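Local structure of propionate kinase (3KHY) at residues Ile197-His200 / Ser206-Ala209; Ser215-Met220 / Met308-Lys313. The protein probably catalyses the reversible, magnesium-dependent transfer of phosphate from ATP to acetate or propionate, as a homodimeric member of the acetokinase family. All coordinates share one frame; numbering follows the deposited sequence.

Contact 1. Residues Ile197-His200 / Ser206-Ala209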
loop_
_atom_site.group_PDB
_atom_site.type_symbol
_atom_site.label_atom_id
_atom_site.label_comp_id
_atom_site.label_asym_id
_atom_site.label_seq_id
_atom_site.Cartn_x
_atom_site.Cartn_y
_atom_site.Cartn_z
ATOM N N ILE A 197 -0.234 -18.564 -4.480
ATOM C CA ILE A 197 0.220 -17.362 -3.804
ATOM C C ILE A 197 1.403 -17.798 -2.962
ATOM O O ILE A 197 1.290 -18.734 -2.179
ATOM C CB ILE A 197 -0.876 -16.794 -2.908
ATOM C CG1 ILE A 197 -2.049 -16.325 -3.773
ATOM C CG2 ILE A 197 -0.324 -15.649 -2.035
ATOM C CD1 ILE A 197 -3.334 -16.044 -2.982
ATOM N N VAL A 198 2.546 -17.147 -3.160
ATOM C CA VAL A 198 3.769 -17.516 -2.458
ATOM C C VAL A 198 4.141 -16.415 -1.468
ATOM O O VAL A 198 4.335 -15.256 -1.848
ATOM C CB VAL A 198 4.946 -17.758 -3.437
ATOM C CG1 VAL A 198 6.237 -18.107 -2.668
ATOM C CG2 VAL A 198 4.599 -18.877 -4.447
ATOM N N ALA A 199 4.204 -16.785 -0.193
ATOM C CA ALA A 199 4.632 -15.870 0.853
ATOM C C ALA A 199 6.056 -16.227 1.261
ATOM O O ALA A 199 6.287 -17.219 1.929
ATOM C CB ALA A 199 3.703 -15.953 2.050
ATOM N N HIS A 200 7.011 -15.429 0.806
ATOM C CA HIS A 200 8.408 -15.599 1.175
ATOM C C HIS A 200 8.642 -14.755 2.417
ATOM O O HIS A 200 8.718 -13.530 2.321
ATOM C CB HIS A 200 9.311 -15.101 0.040
ATOM C CG HIS A 200 10.774 -15.203 0.346
ATOM N ND1 HIS A 200 11.616 -16.062 -0.324
ATOM C CD2 HIS A 200 11.539 -14.572 1.270
ATOM C CE1 HIS A 200 12.840 -15.945 0.159
ATOM N NE2 HIS A 200 12.821 -15.047 1.129
ATOM N N SER A 206 8.143 -10.840 1.223
ATOM C CA SER A 206 7.310 -10.411 0.106
ATOM C C SER A 206 6.342 -11.525 -0.281
ATOM O O SER A 206 6.566 -12.704 0.026
ATOM C CB SER A 206 8.167 -10.034 -1.095
ATOM O OG SER A 206 8.669 -11.205 -1.703
ATOM N N ILE A 207 5.259 -11.149 -0.946
ATOM C CA ILE A 207 4.251 -12.120 -1.336
ATOM C C ILE A 207 3.885 -11.907 -2.809
ATOM O O ILE A 207 3.846 -10.778 -3.298
ATOM C CB ILE A 207 3.032 -12.033 -0.397
ATOM C CG1 ILE A 207 1.977 -13.072 -0.778
ATOM C CG2 ILE A 207 2.427 -10.606 -0.388
ATOM C CD1 ILE A 207 0.911 -13.189 0.293
ATOM N N THR A 208 3.670 -12.993 -3.531
ATOM C CA THR A 208 3.489 -12.897 -4.971
ATOM C C THR A 208 2.310 -13.731 -5.425
ATOM O O THR A 208 2.110 -14.844 -4.936
ATOM C CB THR A 208 4.750 -13.367 -5.700
ATOM O OG1 THR A 208 5.832 -12.481 -5.371
ATOM C CG2 THR A 208 4.541 -13.384 -7.219
ATOM N N ALA A 209 1.526 -13.179 -6.351
ATOM C CA ALA A 209 0.457 -13.932 -6.992
ATOM C C ALA A 209 0.986 -14.502 -8.305
ATOM O O ALA A 209 1.345 -13.756 -9.218
ATOM C CB ALA A 209 -0.766 -13.026 -7.256
#
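Ile197 and Ile207 meet with their side chains crossing at a slant on one face of an antiparallel beta hairpin, strands 196-201 and 205-211, whose short segments run at 168° to each other. CG2 of Ile197 carries the touch, lying 3.6 Å from CD1 of Ile207, with CG1 of that residue almost as near. Ile207 can reach because its CG1 stands anti to the backbone N (chi1 -179°), which lays the branch over the neighbouring strand; CG1 also comes 3.4 Å from Val198 O. Ile207 CD1 also lies 4.3 Å from Ala199 CB, and Tyr307, Phe303 and Val304 of helix 287-307 cover this apolar face.

Val198, His200, Ser206 and Thr208 point to the opposite face, toward helix 175-188. There the cross-strand touch is slight: His200 CB sits 3.6 Å from Ser206 O, while CG, anti to the backbone N (chi1 178°), carries the imidazole to a stack on His174 and a hydrogen bond between ND1 and Ser177 OG. Ser206 OG is bonded to both His174 and His178.

Val198 with Thr208 and His200 with Ser206 are the hydrogen-bonded pairs, each closed by two backbone bonds. Between Val198 N and Thr208 O the bond is 2.9 Å long and lies in the carbonyl plane. Ile207 CA adds a CA-H...O contact of 3.2 Å to Val198 O.

His200 itself begins the predicted ATP-binding run that forms the turn, consistent with a phosphate-binding hairpin of the ASKHA fold. The chemistry therefore divides between the faces: hydrocarbon branches seat the hairpin on helix 287-307, whereas the buried imidazole and hydroxyls are tied into a polar network beside His174, a predicted transition-state stabiliser.

Contact 2. Residues Ser215-Met220 / Met308-Lys313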
loop_
_atom_site.group_PDB
_atom_site.type_symbol
_atom_site.label_atom_id
_atom_site.label_comp_id
_atom_site.label_asym_id
_atom_site.label_seq_id
_atom_site.Cartn_x
_atom_site.Cartn_y
_atom_site.Cartn_z
ATOM N N SER A 215 4.339 -14.432 -12.538
ATOM C CA SER A 215 4.014 -13.382 -11.573
ATOM C C SER A 215 3.020 -12.385 -12.193
ATOM O O SER A 215 3.228 -11.903 -13.305
ATOM C CB SER A 215 5.292 -12.649 -11.132
ATOM O OG SER A 215 4.971 -11.544 -10.288
ATOM N N ILE A 216 1.928 -12.102 -11.487
ATOM C CA ILE A 216 0.959 -11.117 -11.943
ATOM C C ILE A 216 0.881 -9.925 -10.987
ATOM O O ILE A 216 0.442 -8.847 -11.372
ATOM C CB ILE A 216 -0.446 -11.749 -12.141
ATOM C CG1 ILE A 216 -1.372 -10.802 -12.901
ATOM C CG2 ILE A 216 -1.082 -12.127 -10.799
ATOM C CD1 ILE A 216 -2.678 -11.476 -13.331
ATOM N N ASP A 217 1.308 -10.117 -9.737
ATOM C CA ASP A 217 1.300 -9.026 -8.753
ATOM C C ASP A 217 2.250 -9.435 -7.633
ATOM O O ASP A 217 2.464 -10.615 -7.405
ATOM C CB ASP A 217 -0.124 -8.808 -8.226
ATOM C CG ASP A 217 -0.345 -7.418 -7.602
ATOM O OD1 ASP A 217 0.618 -6.642 -7.396
ATOM O OD2 ASP A 217 -1.516 -7.122 -7.287
ATOM N N THR A 218 2.833 -8.459 -6.952
ATOM C CA THR A 218 3.756 -8.754 -5.873
ATOM C C THR A 218 3.834 -7.553 -4.952
ATOM O O THR A 218 3.479 -6.427 -5.345
ATOM C CB THR A 218 5.144 -9.118 -6.430
ATOM O OG1 THR A 218 5.947 -9.646 -5.389
ATOM C CG2 THR A 218 5.818 -7.886 -7.044
ATOM N N SER A 219 4.315 -7.781 -3.733
ATOM C CA SER A 219 4.161 -6.796 -2.657
ATOM C C SER A 219 5.275 -5.744 -2.534
ATOM O O SER A 219 5.020 -4.627 -2.075
ATOM C CB SER A 219 3.925 -7.500 -1.318
ATOM O OG SER A 219 5.078 -8.205 -0.907
HETATM N N MSE A 220 6.505 -6.082 -2.927
HETATM C CA MSE A 220 7.579 -5.071 -2.909
HETATM C C MSE A 220 7.382 -4.066 -4.045
HETATM O O MSE A 220 6.568 -4.293 -4.921
HETATM C CB MSE A 220 8.964 -5.717 -2.954
HETATM C CG MSE A 220 9.365 -6.319 -1.607
HETATM SE SE MSE A 220 10.886 -7.515 -1.758
HETATM C CE MSE A 220 11.344 -7.655 0.146
HETATM N N MSE A 308 -6.565 -13.076 -3.883
HETATM C CA MSE A 308 -7.593 -14.036 -4.278
HETATM C C MSE A 308 -8.306 -13.611 -5.575
HETATM O O MSE A 308 -8.819 -14.458 -6.304
HETATM C CB MSE A 308 -8.614 -14.240 -3.153
HETATM C CG MSE A 308 -8.013 -14.807 -1.875
HETATM SE SE MSE A 308 -7.161 -16.566 -2.180
HETATM C CE MSE A 308 -8.797 -17.655 -2.224
ATOM N N ILE A 309 -8.322 -12.314 -5.883
ATOM C CA ILE A 309 -8.972 -11.858 -7.122
ATOM C C ILE A 309 -8.422 -12.509 -8.385
ATOM O O ILE A 309 -9.138 -12.599 -9.388
ATOM C CB ILE A 309 -8.874 -10.334 -7.350
ATOM C CG1 ILE A 309 -7.408 -9.905 -7.480
ATOM C CG2 ILE A 309 -9.597 -9.564 -6.271
ATOM C CD1 ILE A 309 -7.252 -8.478 -8.012
ATOM N N TYR A 310 -7.161 -12.939 -8.355
ATOM C CA TYR A 310 -6.520 -13.461 -9.574
ATOM C C TYR A 310 -6.840 -14.915 -9.902
ATOM O O TYR A 310 -6.398 -15.427 -10.936
ATOM C CB TYR A 310 -4.999 -13.312 -9.515
ATOM C CG TYR A 310 -4.545 -11.886 -9.324
ATOM C CD1 TYR A 310 -4.768 -10.927 -10.314
ATOM C CD2 TYR A 310 -3.894 -11.493 -8.150
ATOM C CE1 TYR A 310 -4.363 -9.613 -10.140
ATOM C CE2 TYR A 310 -3.488 -10.179 -7.967
ATOM C CZ TYR A 310 -3.726 -9.243 -8.969
ATOM O OH TYR A 310 -3.322 -7.934 -8.802
ATOM N N PHE A 311 -7.601 -15.588 -9.046
ATOM C CA PHE A 311 -7.719 -17.034 -9.177
ATOM C C PHE A 311 -9.144 -17.535 -9.311
ATOM O O PHE A 311 -9.967 -17.330 -8.421
ATOM C CB PHE A 311 -7.049 -17.726 -7.976
ATOM C CG PHE A 311 -5.591 -17.390 -7.825
ATOM C CD1 PHE A 311 -4.626 -18.090 -8.543
ATOM C CD2 PHE A 311 -5.185 -16.380 -6.967
ATOM C CE1 PHE A 311 -3.276 -17.784 -8.423
ATOM C CE2 PHE A 311 -3.827 -16.073 -6.830
ATOM C CZ PHE A 311 -2.877 -16.782 -7.560
ATOM N N ASN A 312 -9.427 -18.211 -10.421
ATOM C CA ASN A 312 -10.657 -18.974 -10.522
ATOM C C ASN A 312 -10.568 -20.122 -9.526
ATOM O O ASN A 312 -11.510 -20.407 -8.789
ATOM C CB ASN A 312 -10.843 -19.524 -11.933
ATOM C CG ASN A 312 -12.105 -20.349 -12.064
ATOM O OD1 ASN A 312 -13.213 -19.843 -11.881
ATOM N ND2 ASN A 312 -11.944 -21.629 -12.376
ATOM N N LYS A 313 -9.409 -20.765 -9.509
ATOM C CA LYS A 313 -9.131 -21.853 -8.578
ATOM C C LYS A 313 -7.719 -21.702 -8.035
ATOM O O LYS A 313 -6.739 -21.858 -8.770
ATOM C CB LYS A 313 -9.278 -23.204 -9.282
ATOM C CG LYS A 313 -8.944 -24.419 -8.412
ATOM C CD LYS A 313 -9.173 -25.711 -9.193
ATOM C CE LYS A 313 -8.619 -26.929 -8.464
ATOM N NZ LYS A 313 -8.562 -28.137 -9.355
#
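Tyr310 lays its ring against Ile216 and reaches Asp217 with its hydroxyl, so that the loop following helix 287-307 is joined to strand 214-218, an outermost strand, within this chain, of the five-stranded sheet in this ASKHA-type (actin-like ATPase) fold. Of the three residues, Tyr310 has the most surface buried here, and its ring is held between two isoleucines.

Ile216 comes down on one face as a CH-pi contact: CG2 lies 3.8 Å from the centroid of the Tyr310 ring and only 12° off the ring normal. The other branch of Ile216, with CG1 anti to the backbone N (chi1 -168°), runs on above the same face and past its CD1-CE1 side, bringing Ile216 CD1 to 3.7 Å from Tyr310 CD1. Ile309, the preceding residue in the loop, covers the opposite face with CG1 over the ring centre. Phe311 takes part less directly, receiving Tyr310 CB over the rim of its own ring. Ile153 of helix 151-154 packs on all three main residues, and Ala209 of strand 205-211 touches Tyr310 as well.

Asp217 approaches from the hydroxyl end at about a right angle to the tyrosine side chain, its carboxylate plane turned 80° from the ring. Asp217 CB lies 3.6 Å from Tyr310 CE2, above the plane on the side of Ile216, while OD2 sits near the ring plane and accepts a hydrogen bond from the phenolic hydroxyl. That oxygen also makes a salt bridge to Lys302 of the second subunit, whose positive charge would favour an ionised carboxylate, and Ile309 O bonds to Asn340 of the same partner chain; the contact thus belongs to the dimer interface. OD1 takes a weak bond from Thr218 N. Tyr310 OH and Asp217 OD2 are 2.5 Å apart, very short for a hydrogen bond.

Contacts 1 and 2 are neighbours in one sheet, their centres 9 Å apart, and strand 205-211 serves as the step between them: it pairs with 196-201 on one side and with 214-218 on the other. Ala209 O accepts a probable hydrogen bond from Ile216 N at 2.9 Å, and Thr208 OG1 lies 2.8 Å from Thr218 OG1, also a probable hydrogen bond. Towards the predicted active site stands contact 1, where the side chains of His200 and Glu372, a predicted magnesium ligand, are about 4 Å apart at their nearest atoms. Contact 2 lies away from these sites and touches the second subunit instead, so the two contacts lead from the predicted active site toward the dimer interface.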